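Local coordinates for protein aromatic amino acid aminotransferase I (Candida albicans WO-1, PDB 6HNU) that probably catalyses the pyridoxal-phosphate-dependent transfer of an amino group from aromatic amino acids to 2-oxoglutarate, yielding aromatic oxo-acids and glutamate, at residues 90-93 with 94-98; 112-115 with 116-120; 73-77 with 78-82; 323-326 with 327-330; 121-124 with 125-129. All coordinates share one frame; numbering follows the deposited sequence. Where two conformers were deposited one is given.

Along the chain the contacts come in the order 3, 1, 2, 5, 4, all local and all within the part of the chain characteristic of class I and II aminotransferases. Interaction 3 leads into strand 81-86 of the two-stranded sheet; interaction 1 lies in the loop between that strand and helix 99-102, their centres about 22 Å apart. Interactions 2 and 5 are successive parts of helix 112-126, centres about 13 Å apart, and Glu113 of the former packs on Asp95, Gln96 and Ile97 of interaction 1. Interaction 4 ends helix 315-327, about 20 Å between centres from interaction 2, and borders the cofactor site at the subunit interface.

Interaction 1: residues 90-93 with 94-98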
loop_
_atom_site.group_PDB
_atom_site.type_symbol
_atom_site.label_atom_id
_atom_site.label_comp_id
_atom_site.label_asym_id
_atom_site.label_seq_id
_atom_site.Cartn_x
_atom_site.Cartn_y
_atom_site.Cartn_z
ATOM N N ALA B 90 -10.985 25.639 -8.797
ATOM C CA ALA B 90 -11.100 27.113 -8.914
ATOM C C ALA B 90 -10.722 27.779 -7.593
ATOM O O ALA B 90 -10.390 28.983 -7.632
ATOM C CB ALA B 90 -12.486 27.525 -9.362
ATOM N N ASP B 91 -10.756 27.053 -6.468
ATOM C CA ASP B 91 -10.494 27.649 -5.136
ATOM C C ASP B 91 -8.998 27.566 -4.782
ATOM O O ASP B 91 -8.632 28.016 -3.661
ATOM C CB ASP B 91 -11.377 26.989 -4.068
ATOM C CG ASP B 91 -12.850 27.307 -4.224
ATOM O OD1 ASP B 91 -13.158 28.364 -4.813
ATOM O OD2 ASP B 91 -13.670 26.501 -3.773
ATOM N N ASN B 92 -8.168 27.001 -5.666
ATOM C CA ASN B 92 -6.745 26.670 -5.385
ATOM C C ASN B 92 -5.805 27.612 -6.132
ATOM O O ASN B 92 -6.120 28.050 -7.243
ATOM C CB ASN B 92 -6.381 25.231 -5.759
ATOM C CG ASN B 92 -6.835 24.228 -4.726
ATOM O OD1 ASN B 92 -6.755 24.511 -3.530
ATOM N ND2 ASN B 92 -7.290 23.064 -5.178
ATOM N N VAL B 93 -4.628 27.845 -5.553
ATOM C CA VAL B 93 -3.462 28.399 -6.286
ATOM C C VAL B 93 -3.138 27.420 -7.416
ATOM O O VAL B 93 -3.677 26.297 -7.473
ATOM C CB VAL B 93 -2.294 28.640 -5.312
ATOM C CG1 VAL B 93 -2.728 29.570 -4.184
ATOM C CG2 VAL B 93 -1.737 27.339 -4.734
ATOM N N PRO B 94 -2.289 27.826 -8.385
ATOM C CA PRO B 94 -1.949 26.963 -9.510
ATOM C C PRO B 94 -1.280 25.648 -9.083
ATOM O O PRO B 94 -0.598 25.618 -8.041
ATOM C CB PRO B 94 -0.966 27.814 -10.327
ATOM C CG PRO B 94 -1.331 29.243 -9.949
ATOM C CD PRO B 94 -1.657 29.158 -8.478
ATOM N N ASP B 95 -1.502 24.617 -9.894
ATOM C CA ASP B 95 -0.702 23.360 -9.911
ATOM C C ASP B 95 -1.020 22.481 -8.699
ATOM O O ASP B 95 -0.200 21.564 -8.408
ATOM C CB ASP B 95 0.790 23.698 -10.007
ATOM C CG ASP B 95 1.119 24.607 -11.190
ATOM O OD1 ASP B 95 0.777 24.232 -12.293
ATOM O OD2 ASP B 95 1.718 25.675 -10.981
ATOM N N GLN B 96 -2.180 22.676 -8.063
ATOM C CA GLN B 96 -2.619 21.838 -6.901
ATOM C C GLN B 96 -3.420 20.632 -7.399
ATOM O O GLN B 96 -3.933 20.647 -8.539
ATOM C CB GLN B 96 -3.460 22.662 -5.927
ATOM C CG GLN B 96 -2.708 23.850 -5.333
ATOM C CD GLN B 96 -1.340 23.458 -4.825
ATOM O OE1 GLN B 96 -1.205 22.649 -3.906
ATOM N NE2 GLN B 96 -0.309 24.019 -5.427
ATOM N N ILE B 97 -3.525 19.586 -6.582
ATOM C CA ILE B 97 -4.368 18.412 -6.929
ATOM C C ILE B 97 -5.601 18.511 -6.039
ATOM O O ILE B 97 -5.586 18.025 -4.884
ATOM C CB ILE B 97 -3.613 17.073 -6.854
ATOM C CG1 ILE B 97 -2.123 17.214 -7.215
ATOM C CG2 ILE B 97 -4.317 16.078 -7.760
ATOM C CD1 ILE B 97 -1.221 16.100 -6.742
ATOM N N GLU B 98 -6.608 19.206 -6.554
ATOM C CA GLU B 98 -7.835 19.548 -5.795
ATOM C C GLU B 98 -8.450 18.237 -5.294
ATOM O O GLU B 98 -8.326 17.202 -6.005
ATOM C CB GLU B 98 -8.779 20.382 -6.673
ATOM C CG GLU B 98 -9.366 19.629 -7.857
ATOM C CD GLU B 98 -8.538 19.561 -9.117
ATOM O OE1 GLU B 98 -7.406 20.104 -9.125
ATOM O OE2 GLU B 98 -9.002 18.908 -10.087
HETATM O O HOH W 1 -6.592 22.627 -7.975
HETATM O O HOH W 2 -4.660 24.314 -8.888
#
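The backbone of residues 90-98 leaves a short 3-10 segment at Asp91, reverses through a type II beta turn from Val93 to Gln96, and brings Asn92 back beside Gln96 and Glu98. This turn belongs to the surface loop joining strand 81-86 to helix 99-102, with Glu98 at the N-cap position of that helix. Gln96 folds back over the turn: chi1 (-61°) sets its CG 3.7 Å from Val93 CG2, and the bend at chi2 (-48°) then carries the amide to the carbonyl of Pro94. There Gln96 NE2 donates to Pro94 O at 3.1 Å along a nearly straight path (165°), the acceptor lying close to the plane of the glutamine amide. Nearer the backbone, Gln96 CB meets Asn92 CB at 3.9 Å, and the two amide planes are turned steeply against each other. The Asn92 amide continues toward Glu98, its ND2 resting 3.4 Å from Glu98 CB, while its OD1 accepts from the backbone N of Phe86 in the preceding strand. Glu98 is also tied forward by a salt bridge to Arg101. Two waters fill in the polar links between the limbs. One accepts a hydrogen bond from Gln96 N and donates to Val93 O; the other accepts from Asn92 ND2 at 2.9 Å and donates to Glu98 OE1, also at 2.9 Å.

Interaction 2: residues 112-115 with 116-120; sequences PEFL and QFIKE
Phe114 and Ile118 meet one turn apart, the ring atom CZ of Phe114 lying 4.1 Å from Ile118 CG1 and one face of the ring looking toward Ile118 CB. Beneath them the main chain is bonded residue by residue. Gln116 N donates to Pro112 O and Ile118 N to Phe114 O, the latter at 3.0 Å. Lys119 N approaches Leu115 O more closely, at 2.7 Å. The bond from Phe117 N to Glu113 O is stretched to 3.3 Å and weak. Such i to i+4 pairing marks the first turns of alpha-helix 112-126, which is packed between strand 133-138 of the large mixed sheet and the long helix 334-377. Glu113 O also accepts from Arg345 of the long helix, and this second donor may account in part for the slackness of its helical bond. The same arginine nitrogen reaches the amide oxygen of Gln116, whose extended chain leaves the helix with CG trans to its own N (chi1 178°). The remaining charged ends also find partners beyond the helix: the carboxylate of Glu113 pairs with Arg101, and the ammonium of Lys119 makes a salt bridge to Asp134 and a cation-pi contact with Trp133. Glu120 N closes onto Gln116 O at 3.0 Å, while its carboxylate accepts from His349. On the buried flank the Phe117 ring stacks with His349, and Phe114 packs on Leu344 and Val137.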
loop_
_atom_site.group_PDB
_atom_site.type_symbol
_atom_site.label_atom_id
_atom_site.label_comp_id
_atom_site.label_asym_id
_atom_site.label_seq_id
_atom_site.Cartn_x
_atom_site.Cartn_y
_atom_site.Cartn_z
ATOM N N PRO B 112 -0.710 13.784 -12.022
ATOM C CA PRO B 112 0.211 14.447 -12.949
ATOM C C PRO B 112 1.108 15.542 -12.347
ATOM O O PRO B 112 2.305 15.597 -12.694
ATOM C CB PRO B 112 -0.678 15.084 -14.061
ATOM C CG PRO B 112 -2.097 14.609 -13.793
ATOM C CD PRO B 112 -2.107 13.859 -12.476
ATOM N N GLU B 113 0.544 16.383 -11.476
ATOM C CA GLU B 113 1.264 17.512 -10.840
ATOM C C GLU B 113 2.408 16.951 -9.977
ATOM O O GLU B 113 3.533 17.521 -9.975
ATOM C CB GLU B 113 0.313 18.352 -9.979
ATOM C CG GLU B 113 -0.737 19.098 -10.790
ATOM C CD GLU B 113 -1.982 18.346 -11.239
ATOM O OE1 GLU B 113 -2.151 17.113 -10.947
ATOM O OE2 GLU B 113 -2.804 19.001 -11.865
ATOM N N PHE B 114 2.152 15.863 -9.264
ATOM C CA PHE B 114 3.184 15.263 -8.372
ATOM C C PHE B 114 4.276 14.621 -9.227
ATOM O O PHE B 114 5.475 14.892 -8.997
ATOM C CB PHE B 114 2.533 14.269 -7.421
ATOM C CG PHE B 114 3.559 13.572 -6.565
ATOM C CD1 PHE B 114 4.229 14.265 -5.567
ATOM C CD2 PHE B 114 3.916 12.272 -6.832
ATOM C CE1 PHE B 114 5.204 13.638 -4.811
ATOM C CE2 PHE B 114 4.885 11.639 -6.077
ATOM C CZ PHE B 114 5.511 12.321 -5.061
ATOM N N LEU B 115 3.887 13.776 -10.200
ATOM C CA LEU B 115 4.831 13.094 -11.128
ATOM C C LEU B 115 5.708 14.139 -11.820
ATOM O O LEU B 115 6.935 13.915 -11.898
ATOM C CB LEU B 115 4.067 12.288 -12.178
ATOM C CG LEU B 115 3.426 10.973 -11.714
ATOM C CD1 LEU B 115 2.724 10.260 -12.874
ATOM C CD2 LEU B 115 4.474 10.052 -11.105
ATOM N N GLN B 116 5.143 15.272 -12.265
ATOM C CA GLN B 116 5.937 16.312 -12.958
ATOM C C GLN B 116 7.059 16.817 -12.037
ATOM O O GLN B 116 8.219 16.924 -12.481
ATOM C CB GLN B 116 5.071 17.484 -13.399
ATOM C CG GLN B 116 5.884 18.583 -14.081
ATOM C CD GLN B 116 5.016 19.746 -14.483
ATOM O OE1 GLN B 116 4.404 20.405 -13.641
ATOM N NE2 GLN B 116 4.938 19.999 -15.785
ATOM N N PHE B 117 6.736 17.161 -10.795
ATOM C CA PHE B 117 7.732 17.700 -9.857
ATOM C C PHE B 117 8.806 16.639 -9.615
ATOM O O PHE B 117 10.008 16.936 -9.679
ATOM C CB PHE B 117 7.119 18.127 -8.533
ATOM C CG PHE B 117 8.129 18.806 -7.651
ATOM C CD1 PHE B 117 9.012 18.059 -6.883
ATOM C CD2 PHE B 117 8.178 20.181 -7.571
ATOM C CE1 PHE B 117 9.921 18.673 -6.056
ATOM C CE2 PHE B 117 9.110 20.804 -6.766
ATOM C CZ PHE B 117 9.970 20.053 -6.006
ATOM N N ILE B 118 8.383 15.417 -9.339
ATOM C CA ILE B 118 9.326 14.355 -8.906
ATOM C C ILE B 118 10.160 13.917 -10.125
ATOM O O ILE B 118 11.348 13.616 -9.966
ATOM C CB ILE B 118 8.503 13.271 -8.159
ATOM C CG1 ILE B 118 9.169 12.858 -6.854
ATOM C CG2 ILE B 118 8.163 12.094 -9.034
ATOM C CD1 ILE B 118 9.457 14.012 -5.929
ATOM N N LYS B 119 9.616 13.988 -11.336
ATOM C CA LYS B 119 10.396 13.689 -12.556
ATOM C C LYS B 119 11.441 14.786 -12.786
ATOM O O LYS B 119 12.595 14.459 -13.119
ATOM C CB LYS B 119 9.474 13.455 -13.748
ATOM C CG LYS B 119 10.210 12.954 -14.970
ATOM C CD LYS B 119 9.319 12.444 -16.105
ATOM C CE LYS B 119 10.114 11.827 -17.234
ATOM N NZ LYS B 119 9.245 11.192 -18.255
ATOM N N GLU B 120 11.083 16.055 -12.616
ATOM C CA GLU B 120 12.044 17.166 -12.759
ATOM C C GLU B 120 13.164 17.000 -11.724
ATOM O O GLU B 120 14.320 17.153 -12.087
ATOM C CB GLU B 120 11.364 18.506 -12.535
ATOM C CG GLU B 120 10.421 18.882 -13.669
ATOM C CD GLU B 120 9.541 20.104 -13.431
ATOM O OE1 GLU B 120 9.286 20.509 -12.254
ATOM O OE2 GLU B 120 9.074 20.643 -14.439
#

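Interaction 3: residues 73-77 with 78-82; sequences APIEG and ENKTT
Asn79 brings its side-chain amide against Ala73 and Pro74, with ND2 3.7 Å from the methyl of Ala73. CG stands trans to the residue's own N (chi1 -166°), and this swings the amide back along the incoming chain. ND2 donates to Pro74 O at 3.1 Å, approaching well above the carbonyl plane, 52° out of it, instead of along a lone pair. The same nitrogen also donates to a water at 2.9 Å, and that water lies 2.8 Å from Ala73 O. At the other end of the amide, OD1 accepts from the backbone N of Thr64. The main chain turns tightly here: Asn79 N donates to Glu76 O at 2.9 Å, and a weak bond links Lys80 N to Gly77 O. Gly77 sits at positive phi, a conformation that favours glycine, and Ile75, two residues earlier, centres an inverse gamma turn. Together these turns form the end of the loop that returns the chain from strand 57-62 into strand 81-86, the two antiparallel partners of a small sheet at the surface. Ile75 and Lys80 cross at about a right angle, with CG2 of the isoleucine 3.8 Å from CG of the lysine. The lysine chain then bends at its last two torsions, and NZ donates to a water that also donates to Gly77 O. Ile75 CA makes a CH...O contact with Asn79 O at 3.4 Å; its side chain packs on Pro63 and on Glu56 of the second subunit.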
loop_
_atom_site.group_PDB
_atom_site.type_symbol
_atom_site.label_atom_id
_atom_site.label_comp_id
_atom_site.label_asym_id
_atom_site.label_seq_id
_atom_site.Cartn_x
_atom_site.Cartn_y
_atom_site.Cartn_z
ATOM N N ALA B 73 14.130 24.117 13.059
ATOM C CA ALA B 73 13.653 25.337 13.741
ATOM C C ALA B 73 12.148 25.245 13.981
ATOM O O ALA B 73 11.403 24.751 13.138
ATOM C CB ALA B 73 14.006 26.574 12.946
ATOM N N PRO B 74 11.628 25.788 15.104
ATOM C CA PRO B 74 10.184 25.844 15.324
ATOM C C PRO B 74 9.452 26.415 14.096
ATOM O O PRO B 74 9.901 27.386 13.497
ATOM C CB PRO B 74 10.032 26.766 16.560
ATOM C CG PRO B 74 11.356 26.629 17.282
ATOM C CD PRO B 74 12.383 26.467 16.177
ATOM N N ILE B 75 8.350 25.771 13.712
ATOM C CA ILE B 75 7.515 26.209 12.564
ATOM C C ILE B 75 6.539 27.238 13.102
ATOM O O ILE B 75 5.482 26.837 13.607
ATOM C CB ILE B 75 6.795 25.011 11.922
ATOM C CG1 ILE B 75 7.828 23.962 11.509
ATOM C CG2 ILE B 75 5.900 25.453 10.767
ATOM C CD1 ILE B 75 7.212 22.608 11.255
ATOM N N GLU B 76 6.955 28.497 13.072
ATOM C CA GLU B 76 6.185 29.642 13.629
ATOM C C GLU B 76 6.729 30.921 12.997
ATOM O O GLU B 76 7.866 30.888 12.457
ATOM C CB GLU B 76 6.280 29.655 15.154
ATOM C CG GLU B 76 7.699 29.724 15.681
ATOM C CD GLU B 76 7.840 29.593 17.193
ATOM O OE1 GLU B 76 6.905 29.056 17.862
ATOM O OE2 GLU B 76 8.905 30.007 17.708
ATOM N N GLY B 77 5.930 31.983 13.044
ATOM C CA GLY B 77 6.254 33.320 12.518
ATOM C C GLY B 77 6.662 33.258 11.072
ATOM O O GLY B 77 5.923 32.648 10.252
ATOM N N GLU B 78 7.853 33.777 10.787
ATOM C CA GLU B 78 8.393 33.883 9.413
ATOM C C GLU B 78 8.733 32.473 8.894
ATOM O O GLU B 78 8.779 32.324 7.684
ATOM C CB GLU B 78 9.543 34.891 9.383
ATOM C CG GLU B 78 9.037 36.337 9.414
ATOM C CD GLU B 78 7.980 36.671 8.365
ATOM O OE1 GLU B 78 8.324 36.732 7.155
ATOM O OE2 GLU B 78 6.811 36.873 8.746
ATOM N N ASN B 79 8.938 31.497 9.780
ATOM C CA ASN B 79 9.220 30.076 9.402
ATOM C C ASN B 79 7.925 29.247 9.417
ATOM O O ASN B 79 7.992 28.027 9.676
ATOM C CB ASN B 79 10.260 29.432 10.328
ATOM C CG ASN B 79 10.806 28.127 9.778
ATOM O OD1 ASN B 79 10.941 27.975 8.554
ATOM N ND2 ASN B 79 11.099 27.189 10.672
ATOM N N LYS B 80 6.777 29.853 9.096
ATOM C CA LYS B 80 5.501 29.099 8.982
ATOM C C LYS B 80 4.730 29.657 7.810
ATOM O O LYS B 80 4.423 30.858 7.823
ATOM C CB LYS B 80 4.614 29.183 10.221
ATOM C CG LYS B 80 3.394 28.265 10.187
ATOM C CD LYS B 80 2.802 28.004 11.570
ATOM C CE LYS B 80 2.204 29.228 12.242
ATOM N NZ LYS B 80 1.428 30.044 11.276
ATOM N N THR B 81 4.432 28.809 6.837
ATOM C CA THR B 81 3.436 29.140 5.781
ATOM C C THR B 81 2.329 28.079 5.804
ATOM O O THR B 81 2.617 26.898 6.127
ATOM C CB THR B 81 4.135 29.360 4.435
ATOM O OG1 THR B 81 3.233 30.063 3.571
ATOM C CG2 THR B 81 4.577 28.077 3.771
ATOM N N THR B 82 1.096 28.496 5.526
ATOM C CA THR B 82 -0.067 27.594 5.439
ATOM C C THR B 82 -0.296 27.265 3.963
ATOM O O THR B 82 -0.563 28.192 3.179
ATOM C CB THR B 82 -1.290 28.179 6.157
ATOM O OG1 THR B 82 -0.911 28.386 7.522
ATOM C CG2 THR B 82 -2.522 27.300 6.048
HETATM O O HOH W 3 11.901 24.448 10.436
HETATM O O HOH W 4 3.018 32.617 10.214
#

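Interaction 4: residues 323-326 with 327-330; sequences RLHE and VSVQ
His325 and Val329 lie side by side and point the same way, with ring atom CD2 of the histidine 3.8 Å from Val329 CG2. They stand at the C-terminal end of helix 315-327, where the chain breaks into the loop that leads to helix 334-377. Ser328 OG comes to the edge of the same ring, close to its plane, but the hydroxyl is turned back to the helix. With chi1 at 66° OG lies between the serine's own N and carbonyl carbon, and it donates to Leu324 O at 3.0 Å. Val327 N reaches that oxygen from the opposite face, so two donors hold one carbonyl from above and below its plane. His325 O is gripped in the same manner by Ser328 N and by Gln330 N, the latter at 2.7 Å. These i+3 and i+5 backbone bonds replace regular i+4 pairing as the chain leaves the helix. Arg323 uses NE and NH2 side-on, one for each oxygen of Glu326. The oxygens meet the guanidinium edge in its plane, but the carboxylate itself is tilted, OE1 being met from above its plane and OE2 on the syn side, 31° out of it. Arg323 NH1 forms a further salt bridge with Glu319. The histidine NE2 is bonded to Glu143 of helix 141-152. The loop also borders the subunit interface, where Val329 packs on Val329 of the second subunit, and the nearest side-chain atom of Gln330 is about 4 Å from the bound phenylalanine. In the salt bridge Arg323 NE stands 2.9 Å from Glu326 OE1.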
loop_
_atom_site.group_PDB
_atom_site.type_symbol
_atom_site.label_atom_id
_atom_site.label_comp_id
_atom_site.label_asym_id
_atom_site.label_seq_id
_atom_site.Cartn_x
_atom_site.Cartn_y
_atom_site.Cartn_z
ATOM N N ARG B 323 0.699 -2.359 -13.552
ATOM C CA ARG B 323 -0.270 -3.488 -13.584
ATOM C C ARG B 323 -0.352 -4.126 -12.198
ATOM O O ARG B 323 -1.456 -4.389 -11.711
ATOM C CB ARG B 323 0.171 -4.511 -14.628
ATOM C CG ARG B 323 0.196 -3.938 -16.036
ATOM C CD ARG B 323 -1.204 -3.614 -16.561
ATOM N NE ARG B 323 -1.723 -2.279 -16.260
ATOM C CZ ARG B 323 -1.440 -1.148 -16.904
ATOM N NH1 ARG B 323 -0.572 -1.108 -17.900
ATOM N NH2 ARG B 323 -2.036 -0.023 -16.532
ATOM N N LEU B 324 0.781 -4.376 -11.558
ATOM C CA LEU B 324 0.781 -4.987 -10.214
ATOM C C LEU B 324 0.147 -4.017 -9.217
ATOM O O LEU B 324 -0.756 -4.458 -8.452
ATOM C CB LEU B 324 2.199 -5.347 -9.793
ATOM C CG LEU B 324 2.361 -5.834 -8.357
ATOM C CD1 LEU B 324 1.506 -7.054 -8.061
ATOM C CD2 LEU B 324 3.828 -6.158 -8.099
ATOM N N HIS B 325 0.543 -2.750 -9.247
ATOM C CA HIS B 325 -0.013 -1.728 -8.320
ATOM C C HIS B 325 -1.550 -1.666 -8.405
ATOM O O HIS B 325 -2.175 -1.527 -7.359
ATOM C CB HIS B 325 0.613 -0.371 -8.582
ATOM C CG HIS B 325 1.963 -0.200 -7.983
ATOM N ND1 HIS B 325 2.715 0.901 -8.272
ATOM C CD2 HIS B 325 2.661 -0.902 -7.068
ATOM C CE1 HIS B 325 3.832 0.859 -7.572
ATOM N NE2 HIS B 325 3.842 -0.215 -6.846
ATOM N N GLU B 326 -2.134 -1.730 -9.618
ATOM C CA GLU B 326 -3.595 -1.725 -9.856
ATOM C C GLU B 326 -4.333 -2.732 -8.978
ATOM O O GLU B 326 -5.404 -2.371 -8.510
ATOM C CB GLU B 326 -3.932 -1.986 -11.327
ATOM C CG GLU B 326 -3.780 -0.706 -12.079
ATOM C CD GLU B 326 -3.705 -0.827 -13.590
ATOM O OE1 GLU B 326 -3.619 -1.963 -14.113
ATOM O OE2 GLU B 326 -3.702 0.249 -14.230
ATOM N N VAL B 327 -3.775 -3.915 -8.749
ATOM C CA VAL B 327 -4.456 -5.001 -7.981
ATOM C C VAL B 327 -3.771 -5.292 -6.642
ATOM O O VAL B 327 -4.136 -6.293 -6.001
ATOM C CB VAL B 327 -4.551 -6.261 -8.851
ATOM C CG1 VAL B 327 -5.380 -5.962 -10.090
ATOM C CG2 VAL B 327 -3.181 -6.808 -9.225
ATOM N N SER B 328 -2.828 -4.459 -6.210
ATOM C CA SER B 328 -2.164 -4.580 -4.882
ATOM C C SER B 328 -2.460 -3.289 -4.095
ATOM O O SER B 328 -3.604 -3.161 -3.567
ATOM C CB SER B 328 -0.705 -4.951 -5.037
ATOM O OG SER B 328 0.064 -3.929 -5.653
ATOM N N VAL B 329 -1.653 -2.255 -4.216
ATOM C CA VAL B 329 -1.825 -1.055 -3.346
ATOM C C VAL B 329 -2.758 -0.017 -3.960
ATOM O O VAL B 329 -3.228 0.832 -3.173
ATOM C CB VAL B 329 -0.483 -0.437 -2.926
ATOM C CG1 VAL B 329 0.254 -1.401 -2.029
ATOM C CG2 VAL B 329 0.368 -0.031 -4.111
ATOM N N GLN B 330 -2.962 -0.040 -5.279
ATOM C CA GLN B 330 -3.882 0.823 -6.049
ATOM C C GLN B 330 -3.228 2.199 -6.276
ATOM O O GLN B 330 -2.914 2.561 -7.452
ATOM C CB GLN B 330 -5.226 0.803 -5.325
ATOM C CG GLN B 330 -6.411 0.747 -6.265
ATOM C CD GLN B 330 -6.759 2.128 -6.743
ATOM O OE1 GLN B 330 -6.574 3.111 -6.019
ATOM N NE2 GLN B 330 -7.239 2.212 -7.967
#

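Interaction 5: residues 121-124 with 125-129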
loop_
_atom_site.group_PDB
_atom_site.type_symbol
_atom_site.label_atom_id
_atom_site.label_comp_id
_atom_site.label_asym_id
_atom_site.label_seq_id
_atom_site.Cartn_x
_atom_site.Cartn_y
_atom_site.Cartn_z
ATOM N N HIS B 121 12.796 16.743 -10.473
ATOM C CA HIS B 121 13.754 16.457 -9.374
ATOM C C HIS B 121 14.737 15.361 -9.805
ATOM O O HIS B 121 15.992 15.598 -9.759
ATOM C CB HIS B 121 13.024 16.111 -8.092
ATOM C CG HIS B 121 13.962 15.625 -7.035
ATOM N ND1 HIS B 121 14.835 16.478 -6.364
ATOM C CD2 HIS B 121 14.203 14.369 -6.581
ATOM C CE1 HIS B 121 15.569 15.758 -5.526
ATOM N NE2 HIS B 121 15.204 14.446 -5.645
ATOM N N THR B 122 14.198 14.228 -10.248
ATOM C CA THR B 122 14.996 13.047 -10.683
ATOM C C THR B 122 15.981 13.460 -11.787
ATOM O O THR B 122 17.175 13.148 -11.672
ATOM C CB THR B 122 14.074 11.898 -11.086
ATOM O OG1 THR B 122 13.348 11.537 -9.912
ATOM C CG2 THR B 122 14.813 10.690 -11.623
ATOM N N ASP B 123 15.521 14.175 -12.823
ATOM C CA ASP B 123 16.402 14.505 -13.964
ATOM C C ASP B 123 17.468 15.533 -13.562
ATOM O O ASP B 123 18.603 15.430 -14.052
ATOM C CB ASP B 123 15.595 14.971 -15.170
ATOM C CG ASP B 123 16.254 14.618 -16.498
ATOM O OD1 ASP B 123 17.150 13.727 -16.519
ATOM O OD2 ASP B 123 15.786 15.152 -17.501
ATOM N N MET B 124 17.120 16.533 -12.746
ATOM C CA MET B 124 18.057 17.595 -12.309
ATOM C C MET B 124 19.223 16.943 -11.566
ATOM O O MET B 124 20.346 17.379 -11.717
ATOM C CB MET B 124 17.271 18.509 -11.373
ATOM C CG MET B 124 17.971 19.707 -10.903
ATOM S SD MET B 124 16.966 20.445 -9.592
ATOM C CE MET B 124 15.304 20.335 -10.219
ATOM N N VAL B 125 18.949 15.912 -10.766
ATOM C CA VAL B 125 19.968 15.271 -9.886
ATOM C C VAL B 125 20.707 14.149 -10.635
ATOM O O VAL B 125 21.926 14.046 -10.473
ATOM C CB VAL B 125 19.333 14.749 -8.588
ATOM C CG1 VAL B 125 20.354 13.999 -7.759
ATOM C CG2 VAL B 125 18.702 15.861 -7.751
ATOM N N HIS B 126 20.022 13.341 -11.426
ATOM C CA HIS B 126 20.523 12.032 -11.904
ATOM C C HIS B 126 20.792 12.042 -13.404
ATOM O O HIS B 126 21.460 11.100 -13.862
ATOM C CB HIS B 126 19.563 10.902 -11.524
ATOM C CG HIS B 126 19.369 10.799 -10.053
ATOM N ND1 HIS B 126 20.395 10.391 -9.200
ATOM C CD2 HIS B 126 18.343 11.184 -9.267
ATOM C CE1 HIS B 126 19.946 10.434 -7.954
ATOM N NE2 HIS B 126 18.669 10.918 -7.970
ATOM N N LYS B 127 20.270 13.024 -14.148
ATOM C CA LYS B 127 20.538 13.162 -15.606
ATOM C C LYS B 127 20.422 11.777 -16.269
ATOM O O LYS B 127 21.425 11.253 -16.821
ATOM C CB LYS B 127 21.903 13.854 -15.745
ATOM C CG LYS B 127 21.936 15.085 -16.645
ATOM C CD LYS B 127 20.999 15.010 -17.854
ATOM C CE LYS B 127 21.178 16.128 -18.865
ATOM N NZ LYS B 127 22.361 15.900 -19.732
ATOM N N VAL B 128 19.241 11.149 -16.214
ATOM C CA VAL B 128 19.061 9.736 -16.662
ATOM C C VAL B 128 19.489 9.647 -18.126
ATOM O O VAL B 128 19.034 10.453 -18.947
ATOM C CB VAL B 128 17.614 9.240 -16.461
ATOM C CG1 VAL B 128 17.460 7.766 -16.821
ATOM C CG2 VAL B 128 17.136 9.495 -15.034
ATOM N N PRO B 129 20.444 8.761 -18.479
ATOM C CA PRO B 129 21.171 8.891 -19.747
ATOM C C PRO B 129 20.633 8.093 -20.932
ATOM O O PRO B 129 21.305 7.996 -21.900
ATOM C CB PRO B 129 22.536 8.339 -19.348
ATOM C CG PRO B 129 22.171 7.170 -18.458
ATOM C CD PRO B 129 21.062 7.748 -17.605
HETATM O O HOH W 5 16.542 12.019 -6.321
HETATM O O HOH W 6 18.152 13.089 -18.816
#
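The C-terminal end of helix 112-126 is closed here, where Lys127 leaves helical geometry with positive phi and the chain passes into a loop. The last backbone bonds run from Val125 N to His121 O, from His126 N to Thr122 O at 2.9 Å, and from Lys127 N to Asp123 O, this last donor standing above the carbonyl plane. Val125 turns one methyl to each of two imidazoles. CG2 meets the His121 ring obliquely in an off-centre CH-pi contact, 4.3 Å from the centroid and 3.8 Å from CE1, while CG1 lies 3.5 Å above one face of the His126 ring, toward its rim. A water joins the rings: His126 NE2 and His121 NE2 each stand 2.9 Å from it, the His121 bond being weak. The other ring nitrogen of His126, ND1, is bonded to Ser282. Asp123 OD1 reaches past the helix end to Val128 N in a weak bond of 3.3 Å and accepts a hydrogen bond from a water at 2.6 Å; the same water donates to Val128 O, so side chain and solvent together tie the outgoing loop to the last turn. Around this end, Thr122, Asp123 and Val128 touch Trp133 of strand 133-138, His121 packs on Leu356 of helix 334-377 and Trp310 of strand 309-314, and helix 283-286 meets His126 and Val128 through Ile284.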